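Local coordinates for putative sugar ABC transporter, substrate-binding protein (Clostridium phytofermentans, PDB 4WZZ) that probably serves as the sugar-capturing component of an ABC transporter and holds L-rhamnose in its binding pocket, at residues Leu140-Ala145 with Asn304-Ala309; Ala170-Ser175 with Asp206-Lys211; Tyr339-Ala344 with Thr349-Gly354. All coordinates share one frame; numbering follows the deposited sequence.

Interaction 1. Residues Leu140-Ala145 with Asn304-Ala309. With RAM (alpha-L-rhamnopyranose), chain B.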
ATOM      1  N   LEU A 140      -0.708   6.878 -14.742  1.00 21.75           N
ATOM      2  CA  LEU A 140      -0.635   5.527 -14.194  1.00 20.66           C
ATOM      3  C   LEU A 140      -0.863   5.662 -12.687  1.00 20.12           C
ATOM      4  O   LEU A 140      -0.579   6.705 -12.108  1.00 19.33           O
ATOM      5  CB  LEU A 140       0.760   4.950 -14.476  1.00 26.09           C
ATOM      6  CG  LEU A 140       1.173   3.624 -13.865  1.00 26.19           C
ATOM      7  CD1 LEU A 140       2.084   2.876 -14.803  1.00 26.88           C
ATOM      8  CD2 LEU A 140       1.858   3.852 -12.512  1.00 29.15           C
ATOM      9  N   SER A 141      -1.407   4.630 -12.060  1.00 18.66           N
ATOM     10  CA  SER A 141      -1.597   4.673 -10.622  1.00 17.57           C
ATOM     11  C   SER A 141      -0.853   3.487 -10.024  1.00 18.73           C
ATOM     12  O   SER A 141      -0.700   2.463 -10.688  1.00 18.24           O
ATOM     13  CB  SER A 141      -3.098   4.640 -10.328  1.00 20.80           C
ATOM     14  OG  SER A 141      -3.384   4.676  -8.959  1.00 22.33           O
ATOM     15  N   LEU A 142      -0.369   3.643  -8.785  1.00 16.26           N
ATOM     16  CA  LEU A 142       0.283   2.563  -8.049  1.00 18.72           C
ATOM     17  C   LEU A 142      -0.084   2.664  -6.572  1.00 13.67           C
ATOM     18  O   LEU A 142      -0.435   3.743  -6.090  1.00 14.55           O
ATOM     19  CB  LEU A 142       1.815   2.565  -8.196  1.00 14.39           C
ATOM     20  CG  LEU A 142       2.632   3.571  -7.376  1.00 14.45           C
ATOM     21  CD1 LEU A 142       4.123   3.284  -7.474  1.00 15.15           C
ATOM     22  CD2 LEU A 142       2.344   4.993  -7.825  1.00 17.04           C
ATOM     23  N   ASP A 143       0.020   1.532  -5.875  1.00 12.92           N
ATOM     24  CA  ASP A 143      -0.098   1.457  -4.402  1.00 13.04           C
ATOM     25  C   ASP A 143      -1.536   1.648  -3.943  1.00 13.04           C
ATOM     26  O   ASP A 143      -2.088   0.812  -3.212  1.00 13.82           O
ATOM     27  CB  ASP A 143       0.829   2.481  -3.736  1.00 12.27           C
ATOM     28  CG  ASP A 143       0.790   2.426  -2.225  1.00 12.05           C
ATOM     29  OD1 ASP A 143       0.863   1.318  -1.657  1.00 10.86           O
ATOM     30  OD2 ASP A 143       0.706   3.510  -1.626  1.00 10.91           O
ATOM     31  N   SER A 144      -2.135   2.755  -4.353  1.00 13.23           N
ATOM     32  CA  SER A 144      -3.514   3.078  -4.010  1.00 13.18           C
ATOM     33  C   SER A 144      -4.179   3.656  -5.261  1.00 14.31           C
ATOM     34  O   SER A 144      -3.720   4.653  -5.826  1.00 14.83           O
ATOM     35  CB  SER A 144      -3.536   4.074  -2.843  1.00 16.77           C
ATOM     36  OG  SER A 144      -4.859   4.444  -2.484  1.00 14.57           O
ATOM     37  N   ALA A 145      -5.245   3.010  -5.708  1.00 15.76           N
ATOM     38  CA  ALA A 145      -5.779   3.289  -7.044  1.00 16.41           C
ATOM     39  C   ALA A 145      -6.603   4.575  -7.121  1.00 17.66           C
ATOM     40  O   ALA A 145      -7.436   4.854  -6.251  1.00 17.11           O
ATOM     41  CB  ALA A 145      -6.627   2.105  -7.522  1.00 17.05           C
ATOM     42  N   ASN A 304       9.723   0.010  -8.853  1.00 14.91           N
ATOM     43  CA  ASN A 304      10.395  -0.457 -10.069  1.00 15.97           C
ATOM     44  C   ASN A 304       9.373  -0.801 -11.149  1.00 16.78           C
ATOM     45  O   ASN A 304       9.505  -0.386 -12.298  1.00 18.37           O
ATOM     46  CB  ASN A 304      11.211  -1.737  -9.846  1.00 19.88           C
ATOM     47  CG  ASN A 304      12.402  -1.585  -8.915  1.00 16.87           C
ATOM     48  OD1 ASN A 304      12.887  -2.602  -8.414  1.00 19.29           O
ATOM     49  ND2 ASN A 304      12.910  -0.373  -8.709  1.00 19.12           N
ATOM     50  N   LEU A 305       8.380  -1.612 -10.790  1.00 15.65           N
ATOM     51  CA  LEU A 305       7.436  -2.133 -11.787  1.00 15.70           C
ATOM     52  C   LEU A 305       6.591  -1.000 -12.337  1.00 17.02           C
ATOM     53  O   LEU A 305       6.307  -0.939 -13.532  1.00 17.52           O
ATOM     54  CB  LEU A 305       6.535  -3.195 -11.147  1.00 16.79           C
ATOM     55  CG  LEU A 305       5.451  -3.747 -12.062  1.00 16.30           C
ATOM     56  CD1 LEU A 305       6.055  -4.376 -13.295  1.00 19.67           C
ATOM     57  CD2 LEU A 305       4.607  -4.749 -11.303  1.00 22.25           C
ATOM     58  N   ALA A 306       6.178  -0.094 -11.460  1.00 17.16           N
ATOM     59  CA  ALA A 306       5.423   1.071 -11.894  1.00 17.04           C
ATOM     60  C   ALA A 306       6.235   1.910 -12.870  1.00 16.52           C
ATOM     61  O   ALA A 306       5.672   2.479 -13.826  1.00 19.05           O
ATOM     62  CB  ALA A 306       4.989   1.907 -10.694  1.00 16.67           C
ATOM     63  N   ALA A 307       7.550   1.981 -12.654  1.00 19.99           N
ATOM     64  CA  ALA A 307       8.419   2.698 -13.584  1.00 20.23           C
ATOM     65  C   ALA A 307       8.499   1.970 -14.929  1.00 18.89           C
ATOM     66  O   ALA A 307       8.391   2.600 -15.979  1.00 21.60           O
ATOM     67  CB  ALA A 307       9.823   2.900 -12.988  1.00 18.14           C
ATOM     68  N   TYR A 308       8.686   0.652 -14.913  1.00 18.76           N
ATOM     69  CA  TYR A 308       8.727  -0.085 -16.177  1.00 20.75           C
ATOM     70  C   TYR A 308       7.426   0.098 -16.954  1.00 19.93           C
ATOM     71  O   TYR A 308       7.430   0.267 -18.189  1.00 21.25           O
ATOM     72  CB  TYR A 308       9.014  -1.570 -15.953  1.00 20.21           C
ATOM     73  CG  TYR A 308      10.438  -1.856 -15.545  1.00 24.05           C
ATOM     74  CD1 TYR A 308      11.496  -1.525 -16.377  1.00 26.01           C
ATOM     75  CD2 TYR A 308      10.728  -2.469 -14.324  1.00 21.20           C
ATOM     76  CE1 TYR A 308      12.802  -1.787 -16.013  1.00 25.94           C
ATOM     77  CE2 TYR A 308      12.028  -2.739 -13.956  1.00 24.93           C
ATOM     78  CZ  TYR A 308      13.064  -2.399 -14.806  1.00 27.02           C
ATOM     79  OH  TYR A 308      14.370  -2.651 -14.453  1.00 29.89           O
ATOM     80  N   ALA A 309       6.301   0.064 -16.242  1.00 19.09           N
ATOM     81  CA  ALA A 309       4.995   0.198 -16.873  1.00 21.22           C
ATOM     82  C   ALA A 309       4.793   1.619 -17.394  1.00 23.08           C
ATOM     83  O   ALA A 309       4.227   1.823 -18.479  1.00 23.16           O
ATOM     84  CB  ALA A 309       3.874  -0.193 -15.898  1.00 20.67           C
TER
HETATM   85  C1  RAM B 401       1.231   2.935   4.152  1.00  9.99           C
HETATM   86  C2  RAM B 401       0.511   3.572   2.969  1.00  9.31           C
HETATM   87  C3  RAM B 401       0.555   2.695   1.718  1.00  9.34           C
HETATM   88  C4  RAM B 401       0.174   1.255   2.042  1.00  8.93           C
HETATM   89  C5  RAM B 401       0.996   0.737   3.221  1.00  6.38           C
HETATM   90  C6  RAM B 401       0.567  -0.661   3.636  1.00  7.27           C
HETATM   91  O1  RAM B 401       2.595   2.966   3.913  1.00 14.55           O
HETATM   92  O2  RAM B 401      -0.801   3.784   3.393  1.00  9.58           O
HETATM   93  O3  RAM B 401      -0.313   3.293   0.759  1.00  9.79           O
HETATM   94  O4  RAM B 401       0.380   0.439   0.903  1.00  8.74           O
HETATM   95  O5  RAM B 401       0.861   1.580   4.333  1.00  8.18           O

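Interaction 2. Residues Ala170-Ser175 with Asp206-Lys211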
ATOM      1  N   ALA A 170      -4.630 -14.398   9.737  1.00 11.00           N
ATOM      2  CA  ALA A 170      -3.766 -13.974  10.820  1.00 11.25           C
ATOM      3  C   ALA A 170      -4.552 -13.643  12.063  1.00 13.23           C
ATOM      4  O   ALA A 170      -4.217 -14.081  13.168  1.00 12.53           O
ATOM      5  CB  ALA A 170      -2.914 -12.771  10.405  1.00 13.53           C
ATOM      6  N   ILE A 171      -5.624 -12.877  11.909  1.00 11.70           N
ATOM      7  CA  ILE A 171      -6.447 -12.533  13.071  1.00 10.49           C
ATOM      8  C   ILE A 171      -7.018 -13.790  13.725  1.00 11.13           C
ATOM      9  O   ILE A 171      -6.993 -13.932  14.942  1.00 13.47           O
ATOM     10  CB  ILE A 171      -7.565 -11.551  12.684  1.00 12.53           C
ATOM     11  CG1 ILE A 171      -6.974 -10.185  12.270  1.00 12.64           C
ATOM     12  CG2 ILE A 171      -8.525 -11.369  13.832  1.00 12.32           C
ATOM     13  CD1 ILE A 171      -7.820  -9.470  11.225  1.00 13.56           C
ATOM     14  N   LEU A 172      -7.508 -14.711  12.904  1.00 13.25           N
ATOM     15  CA  LEU A 172      -8.116 -15.924  13.415  1.00 14.28           C
ATOM     16  C   LEU A 172      -7.092 -16.729  14.230  1.00 17.12           C
ATOM     17  O   LEU A 172      -7.408 -17.287  15.270  1.00 15.99           O
ATOM     18  CB  LEU A 172      -8.671 -16.764  12.261  1.00 14.97           C
ATOM     19  CG  LEU A 172      -9.369 -18.057  12.695  1.00 14.18           C
ATOM     20  CD1 LEU A 172     -10.629 -17.747  13.493  1.00 16.48           C
ATOM     21  CD2 LEU A 172      -9.694 -18.913  11.495  1.00 16.80           C
ATOM     22  N   ASP A 173      -5.874 -16.805  13.713  1.00 14.98           N
ATOM     23  CA  ASP A 173      -4.796 -17.542  14.360  1.00 17.58           C
ATOM     24  C   ASP A 173      -4.372 -16.866  15.652  1.00 16.81           C
ATOM     25  O   ASP A 173      -4.385 -17.463  16.730  1.00 17.26           O
ATOM     26  CB  ASP A 173      -3.607 -17.623  13.398  1.00 17.24           C
ATOM     27  CG  ASP A 173      -2.403 -18.317  14.008  1.00 24.67           C
ATOM     28  OD1 ASP A 173      -2.583 -19.256  14.823  1.00 25.08           O
ATOM     29  OD2 ASP A 173      -1.274 -17.939  13.653  1.00 20.97           O
ATOM     30  N   ILE A 174      -4.006 -15.592  15.539  1.00 14.85           N
ATOM     31  CA  ILE A 174      -3.419 -14.860  16.644  1.00 13.67           C
ATOM     32  C   ILE A 174      -4.407 -14.646  17.807  1.00 19.00           C
ATOM     33  O   ILE A 174      -4.003 -14.594  18.970  1.00 21.68           O
ATOM     34  CB  ILE A 174      -2.843 -13.521  16.121  1.00 13.66           C
ATOM     35  CG1 ILE A 174      -1.690 -13.806  15.150  1.00 15.64           C
ATOM     36  CG2 ILE A 174      -2.414 -12.647  17.251  1.00 18.82           C
ATOM     37  CD1 ILE A 174      -1.364 -12.604  14.242  1.00 19.37           C
ATOM     38  N   SER A 175      -5.698 -14.541  17.500  1.00 16.14           N
ATOM     39  CA  SER A 175      -6.721 -14.356  18.517  1.00 13.57           C
ATOM     40  C   SER A 175      -6.976 -15.637  19.282  1.00 15.86           C
ATOM     41  O   SER A 175      -7.636 -15.602  20.306  1.00 21.11           O
ATOM     42  CB  SER A 175      -8.047 -13.921  17.884  1.00 14.86           C
ATOM     43  OG  SER A 175      -8.533 -14.955  17.027  1.00 15.98           O
ATOM     44  N   ASP A 206     -17.191 -15.924   6.156  1.00 15.63           N
ATOM     45  CA  ASP A 206     -17.023 -17.379   6.160  1.00 16.80           C
ATOM     46  C   ASP A 206     -17.233 -17.929   7.575  1.00 15.65           C
ATOM     47  O   ASP A 206     -16.768 -17.331   8.567  1.00 16.37           O
ATOM     48  CB  ASP A 206     -15.636 -17.751   5.670  1.00 15.79           C
ATOM     49  CG  ASP A 206     -15.497 -19.218   5.385  1.00 24.98           C
ATOM     50  OD1 ASP A 206     -15.330 -20.004   6.339  1.00 21.73           O
ATOM     51  OD2 ASP A 206     -15.554 -19.588   4.197  1.00 25.68           O
ATOM     52  N   SER A 207     -17.902 -19.076   7.678  1.00 17.30           N
ATOM     53  CA  SER A 207     -18.225 -19.609   9.002  1.00 18.08           C
ATOM     54  C   SER A 207     -16.981 -19.843   9.876  1.00 20.67           C
ATOM     55  O   SER A 207     -17.068 -19.838  11.117  1.00 19.79           O
ATOM     56  CB  SER A 207     -19.067 -20.882   8.872  1.00 25.76           C
ATOM     57  OG  SER A 207     -18.329 -21.863   8.199  1.00 34.52           O
ATOM     58  N   LYS A 208     -15.810 -20.001   9.266  1.00 17.78           N
ATOM     59  CA  LYS A 208     -14.602 -20.220  10.074  1.00 18.02           C
ATOM     60  C   LYS A 208     -14.264 -19.031  10.975  1.00 19.45           C
ATOM     61  O   LYS A 208     -13.570 -19.196  11.992  1.00 17.79           O
ATOM     62  CB  LYS A 208     -13.401 -20.555   9.200  1.00 21.17           C
ATOM     63  CG  LYS A 208     -12.912 -19.401   8.385  1.00 20.30           C
ATOM     64  CD  LYS A 208     -11.925 -19.844   7.306  1.00 28.25           C
ATOM     65  CE  LYS A 208     -10.567 -20.168   7.888  1.00 29.88           C
ATOM     66  NZ  LYS A 208      -9.542 -20.260   6.807  1.00 33.48           N
ATOM     67  N   TYR A 209     -14.769 -17.851  10.616  1.00 16.29           N
ATOM     68  CA  TYR A 209     -14.483 -16.622  11.366  1.00 13.96           C
ATOM     69  C   TYR A 209     -15.635 -16.210  12.279  1.00 13.76           C
ATOM     70  O   TYR A 209     -15.658 -15.107  12.769  1.00 17.61           O
ATOM     71  CB  TYR A 209     -14.192 -15.467  10.410  1.00 12.55           C
ATOM     72  CG  TYR A 209     -13.102 -15.752   9.386  1.00 12.01           C
ATOM     73  CD1 TYR A 209     -11.766 -15.843   9.768  1.00 14.79           C
ATOM     74  CD2 TYR A 209     -13.415 -15.953   8.051  1.00 11.98           C
ATOM     75  CE1 TYR A 209     -10.764 -16.105   8.840  1.00 14.55           C
ATOM     76  CE2 TYR A 209     -12.412 -16.205   7.107  1.00 13.03           C
ATOM     77  CZ  TYR A 209     -11.095 -16.286   7.518  1.00 19.52           C
ATOM     78  OH  TYR A 209     -10.110 -16.548   6.608  1.00 21.77           O
ATOM     79  N   SER A 210     -16.588 -17.099  12.512  1.00 17.31           N
ATOM     80  CA  SER A 210     -17.858 -16.695  13.107  1.00 19.53           C
ATOM     81  C   SER A 210     -17.748 -16.262  14.573  1.00 20.98           C
ATOM     82  O   SER A 210     -18.617 -15.548  15.070  1.00 22.27           O
ATOM     83  CB  SER A 210     -18.887 -17.812  12.978  1.00 24.50           C
ATOM     84  OG  SER A 210     -18.509 -18.929  13.748  1.00 23.43           O
ATOM     85  N   LYS A 211     -16.689 -16.690  15.254  1.00 18.86           N
ATOM     86  CA  LYS A 211     -16.461 -16.313  16.659  1.00 17.83           C
ATOM     87  C   LYS A 211     -15.613 -15.070  16.841  1.00 18.57           C
ATOM     88  O   LYS A 211     -15.346 -14.668  17.974  1.00 16.80           O
ATOM     89  CB  LYS A 211     -15.806 -17.456  17.421  1.00 19.72           C
ATOM     90  CG  LYS A 211     -16.664 -18.705  17.511  1.00 22.94           C
ATOM     91  CD  LYS A 211     -15.789 -19.930  17.691  1.00 34.04           C
ATOM     92  CE  LYS A 211     -15.863 -20.488  19.085  1.00 43.73           C
ATOM     93  NZ  LYS A 211     -16.871 -21.582  19.192  1.00 47.85           N
TER

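Interaction 3. Residues Tyr339-Ala344 with Thr349-Gly354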
ATOM      1  N   TYR A 339       4.705  -9.881 -17.327  1.00 31.92           N
ATOM      2  CA  TYR A 339       3.452  -9.514 -16.672  1.00 32.10           C
ATOM      3  C   TYR A 339       2.344  -9.396 -17.689  1.00 32.61           C
ATOM      4  O   TYR A 339       2.591  -9.029 -18.848  1.00 33.89           O
ATOM      5  CB  TYR A 339       3.588  -8.147 -16.001  1.00 29.67           C
ATOM      6  CG  TYR A 339       4.278  -8.177 -14.679  1.00 28.60           C
ATOM      7  CD1 TYR A 339       3.572  -8.432 -13.517  1.00 30.02           C
ATOM      8  CD2 TYR A 339       5.637  -7.969 -14.587  1.00 26.43           C
ATOM      9  CE1 TYR A 339       4.205  -8.461 -12.306  1.00 30.59           C
ATOM     10  CE2 TYR A 339       6.278  -8.000 -13.378  1.00 26.50           C
ATOM     11  CZ  TYR A 339       5.555  -8.244 -12.238  1.00 28.42           C
ATOM     12  OH  TYR A 339       6.198  -8.273 -11.023  1.00 27.55           O
ATOM     13  N   LYS A 340       1.125  -9.694 -17.257  1.00 32.15           N
ATOM     14  CA  LYS A 340      -0.069  -9.499 -18.062  1.00 37.05           C
ATOM     15  C   LYS A 340      -1.005  -8.521 -17.358  1.00 35.27           C
ATOM     16  O   LYS A 340      -1.131  -8.536 -16.134  1.00 38.33           O
ATOM     17  CB  LYS A 340      -0.772 -10.840 -18.287  1.00 42.99           C
ATOM     18  CG  LYS A 340      -1.929 -10.794 -19.287  1.00 49.04           C
ATOM     19  CD  LYS A 340      -2.474 -12.194 -19.592  1.00 54.99           C
ATOM     20  CE  LYS A 340      -1.362 -13.142 -20.051  1.00 57.07           C
ATOM     21  NZ  LYS A 340      -1.864 -14.499 -20.423  1.00 58.80           N
ATOM     22  N   ILE A 341      -1.631  -7.645 -18.132  1.00 29.85           N
ATOM     23  CA  ILE A 341      -2.601  -6.707 -17.593  1.00 29.39           C
ATOM     24  C   ILE A 341      -3.936  -7.416 -17.489  1.00 34.24           C
ATOM     25  O   ILE A 341      -4.381  -8.060 -18.441  1.00 32.50           O
ATOM     26  CB  ILE A 341      -2.732  -5.468 -18.503  1.00 31.50           C
ATOM     27  CG1 ILE A 341      -1.360  -4.823 -18.679  1.00 29.85           C
ATOM     28  CG2 ILE A 341      -3.728  -4.486 -17.929  1.00 27.23           C
ATOM     29  CD1 ILE A 341      -1.372  -3.465 -19.382  1.00 27.90           C
ATOM     30  N   THR A 342      -4.564  -7.313 -16.329  1.00 27.43           N
ATOM     31  CA  THR A 342      -5.815  -8.009 -16.088  1.00 27.07           C
ATOM     32  C   THR A 342      -6.918  -7.019 -15.770  1.00 30.92           C
ATOM     33  O   THR A 342      -6.656  -5.877 -15.402  1.00 27.24           O
ATOM     34  CB  THR A 342      -5.675  -9.044 -14.942  1.00 31.18           C
ATOM     35  OG1 THR A 342      -5.157  -8.399 -13.773  1.00 34.02           O
ATOM     36  CG2 THR A 342      -4.723 -10.143 -15.343  1.00 32.18           C
ATOM     37  N   ALA A 343      -8.159  -7.467 -15.932  1.00 28.78           N
ATOM     38  CA  ALA A 343      -9.317  -6.671 -15.587  1.00 27.44           C
ATOM     39  C   ALA A 343      -9.342  -6.510 -14.072  1.00 27.79           C
ATOM     40  O   ALA A 343      -9.094  -7.457 -13.341  1.00 25.69           O
ATOM     41  CB  ALA A 343     -10.586  -7.367 -16.067  1.00 35.11           C
ATOM     42  N   ALA A 344      -9.629  -5.306 -13.600  1.00 27.05           N
ATOM     43  CA  ALA A 344      -9.650  -5.047 -12.165  1.00 23.85           C
ATOM     44  C   ALA A 344     -11.076  -4.909 -11.684  1.00 24.71           C
ATOM     45  O   ALA A 344     -11.960  -4.527 -12.466  1.00 25.64           O
ATOM     46  CB  ALA A 344      -8.860  -3.762 -11.856  1.00 22.55           C
ATOM     47  N   THR A 349      -8.142  -1.576 -15.163  1.00 25.49           N
ATOM     48  CA  THR A 349      -7.205  -2.648 -15.388  1.00 25.26           C
ATOM     49  C   THR A 349      -6.107  -2.497 -14.356  1.00 26.43           C
ATOM     50  O   THR A 349      -5.931  -1.423 -13.784  1.00 23.46           O
ATOM     51  CB  THR A 349      -6.575  -2.594 -16.778  1.00 26.52           C
ATOM     52  OG1 THR A 349      -5.857  -1.365 -16.947  1.00 27.69           O
ATOM     53  CG2 THR A 349      -7.647  -2.707 -17.868  1.00 31.20           C
ATOM     54  N   GLU A 350      -5.365  -3.575 -14.153  1.00 23.90           N
ATOM     55  CA  GLU A 350      -4.292  -3.567 -13.191  1.00 24.19           C
ATOM     56  C   GLU A 350      -3.214  -4.585 -13.565  1.00 26.73           C
ATOM     57  O   GLU A 350      -3.425  -5.510 -14.363  1.00 26.44           O
ATOM     58  CB  GLU A 350      -4.844  -3.818 -11.785  1.00 26.24           C
ATOM     59  CG  GLU A 350      -5.220  -5.257 -11.518  1.00 25.66           C
ATOM     60  CD  GLU A 350      -5.821  -5.479 -10.133  1.00 26.47           C
ATOM     61  OE1 GLU A 350      -5.575  -4.679  -9.193  1.00 27.06           O
ATOM     62  OE2 GLU A 350      -6.563  -6.471 -10.000  1.00 23.48           O
ATOM     63  N   ILE A 351      -2.035  -4.337 -13.022  1.00 21.31           N
ATOM     64  CA  ILE A 351      -0.898  -5.234 -13.071  1.00 26.58           C
ATOM     65  C   ILE A 351      -0.605  -5.575 -11.617  1.00 24.99           C
ATOM     66  O   ILE A 351      -0.462  -4.668 -10.805  1.00 26.83           O
ATOM     67  CB  ILE A 351       0.317  -4.501 -13.674  1.00 25.21           C
ATOM     68  CG1 ILE A 351       0.031  -4.127 -15.138  1.00 26.23           C
ATOM     69  CG2 ILE A 351       1.576  -5.346 -13.588  1.00 28.61           C
ATOM     70  CD1 ILE A 351       0.889  -2.988 -15.632  1.00 26.66           C
ATOM     71  N   ILE A 352      -0.487  -6.859 -11.298  1.00 22.52           N
ATOM     72  CA  ILE A 352      -0.274  -7.280  -9.926  1.00 19.25           C
ATOM     73  C   ILE A 352       1.185  -7.680  -9.744  1.00 22.93           C
ATOM     74  O   ILE A 352       1.662  -8.611 -10.394  1.00 22.17           O
ATOM     75  CB  ILE A 352      -1.199  -8.445  -9.533  1.00 19.67           C
ATOM     76  CG1 ILE A 352      -2.669  -8.009  -9.618  1.00 21.37           C
ATOM     77  CG2 ILE A 352      -0.857  -8.914  -8.121  1.00 21.60           C
ATOM     78  CD1 ILE A 352      -3.675  -9.110  -9.330  1.00 28.22           C
ATOM     79  N   LEU A 353       1.883  -6.975  -8.853  1.00 17.24           N
ATOM     80  CA  LEU A 353       3.307  -7.156  -8.619  1.00 16.88           C
ATOM     81  C   LEU A 353       3.676  -8.571  -8.241  1.00 22.20           C
ATOM     82  O   LEU A 353       4.603  -9.143  -8.794  1.00 20.35           O
ATOM     83  CB  LEU A 353       3.790  -6.205  -7.506  1.00 16.00           C
ATOM     84  CG  LEU A 353       5.213  -6.360  -6.966  1.00 17.70           C
ATOM     85  CD1 LEU A 353       6.266  -5.947  -8.002  1.00 17.97           C
ATOM     86  CD2 LEU A 353       5.380  -5.497  -5.724  1.00 14.44           C
ATOM     87  N   GLY A 354       2.951  -9.131  -7.275  1.00 20.07           N
ATOM     88  CA  GLY A 354       3.302 -10.410  -6.689  1.00 20.24           C
ATOM     89  C   GLY A 354       2.311 -10.778  -5.602  1.00 16.26           C
ATOM     90  O   GLY A 354       1.278 -10.139  -5.479  1.00 21.19           O
TER
HETATM   91  O   HOH W   1      -1.508  -8.685 -13.546  1.00 37.14           O
HETATM   92  O   HOH W   2      -7.220  -8.187 -11.727  1.00 30.29           O

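Interaction 1. Residues Leu140-Ala145 with Asn304-Ala309
Leu140 brings its CD1 branch up to a flat group of the helix, the peptide carbonyl of Ala306, stopping 3.7 Å from Ala306 O; this is a van der Waals touch, and the oxygen finds a polar partner one helical turn on, in the hydroxyl of Ser310. The same Leu140 CD1 lies 3.7 Å from Ala309 CB, so one methyl group fits between successive turns of the helix while CD2 leans toward Ala306 CB. From the next inward-facing position of the strand, Leu142 sets CD1 3.6 Å from Ala306 CB. Its CG sits between the backbone N and the carbonyl carbon (chi1 78°), whereas that of Leu140 is anti to N; with their places two residues apart on the strand, these torsions bring the two leucines to Ala306 from different directions. With alanines facing the strand, the strand and helix axes approach to 9.4 Å, running almost antiparallel at 171°.

Just past the strand, Ser144 N reaches back to Leu142 O at 2.6 Å, a classic gamma turn centred on Asp143. There a second flat group, the Asp143 carboxylate, takes two hydroxyls of the rhamnose, both slightly to one side of its plane: O4 donates to OD1 at 2.7 Å and O3 to OD2 at 2.6 Å. Tyr68 OH and Gln157 NE2 also bond OD1, fixing the rotation of the group.

The fold is that of a type 1 periplasmic binding protein, with this sugar ligand at the C-terminal end of the strand. Strand 138-142 runs between strands 114-117 and 154-156, and helix 299-315 lies along one face of their sheet, with helix 67-82 packed beside it against Asn304, Ala307 and Tyr308.

Interaction 2. Residues Ala170-Ser175 with Asp206-Lys211
Leu172 reaches out from its helix and meets two residues of the loop at once, crossing the chain of Lys208 at a slant and meeting the Tyr209 ring obliquely. With its CG anti to the backbone N (chi1 -179°), the leucine extends away from the helix. CD1 stops 3.6 Å from Lys208 O, and CD2 lies 3.9 Å from Lys208 CE. CD2 also comes within 4.0 Å of Tyr209 CE1, with Leu172 CB close to the same side of the ring.

Within the loop, Lys208 folds over its neighbour: CG stands 3.4 Å above the plane of the Tyr209 ring, over its centre. A first torsion of 70° starts the lysine in this direction, and a bend at chi3 carries the amino group onward. Both polar ends then come to Asp169, the residue just before Ala170 on helix 160-174: Lys208 NZ makes a salt bridge to its OD1, and Tyr209 OH a hydrogen bond to the same oxygen. Asp206 shapes the start of the loop through an Asx turn, its OD1 accepting from Lys208 N at 3.0 Å.

The contact ties the end of helix 160-174 to the connection between helix 191-203 and strand 212-219. Between the two segments themselves the chemistry is apolar, with no hydrogen bond. The polar attachment lies at Asp169, where OD1 takes both the ammonium and the phenol; the nearby positive charge probably favours the ionised carboxylate, and the shared oxygen would hold the aliphatic lysine chain and the tyrosine ring near Leu172.

Interaction 3. Residues Tyr339-Ala344 with Thr349-Gly354
Thr342 and Glu350 form an antiparallel hydrogen-bonded pair, Thr342 N to Glu350 O and Glu350 N to Thr342 O both at 2.9 Å, with each donor nearly in line with the C=O it meets, and Ala343 and Thr349 follow as a non-hydrogen-bonded pair.

At the other end, the Tyr339 ring stretches across to the far end of the second segment. Its OH donates to Leu353 O at 2.9 Å, in the carbonyl plane and on a lone pair; Ile352 O also lies at the ring edge, 3.2 Å from Tyr339 CE1. Ile351 crosses the tyrosine at about a right angle, CG2 resting 3.7 Å from CD1, while its CG1 branch turns to Ile341 CG1.

The two segments are the arms of a beta hairpin that extends the sheet of the rhamnose-binding protein's first lobe: strand 349-352 adds to strand 154-156, and strand 338-343 to strand 325-327. Tyr339, Ile351 and Leu353 all rest on helix 299-315.

Toward the turn, Ile341 CG2 meets Thr349 CB at 3.6 Å. Thr342 and Glu350 point to one face of the sheet, where the extended glutamate chain passes Ala344 CB. A water accepts from Thr342 OG1 and donates to both Ala343 O and Glu350 OE2, the last at 2.5 Å; Asn156 ND2 bonds the other carboxylate oxygen, OE1. Away from the turn the strands part, and another water takes the place of a direct bond, donating to Lys340 O and accepting from Ile352 N at 3.1 Å.

Interactions 1 and 3 are neighbours, their centres about 11 Å apart, and both reach the same mixed sheet. Leu305 and Ala309 join them: Leu305 CD1 lies 3.6 Å from Tyr339 CE2, and Ala309 CB 4.1 Å from Ile351 CD1. Interaction 2 belongs to the other lobe, where helix 160-174 packs on the four-stranded parallel sheet; its centre is about 33 Å from that of interaction 1 and about 29 Å from that of interaction 3. The rhamnose is bonded by residues of both lobes, Asp143 in interaction 1 and Asp222 and Thr249 elsewhere among them. Interaction 3 stands back from it, the Leu353 side chain being about 10 Å away.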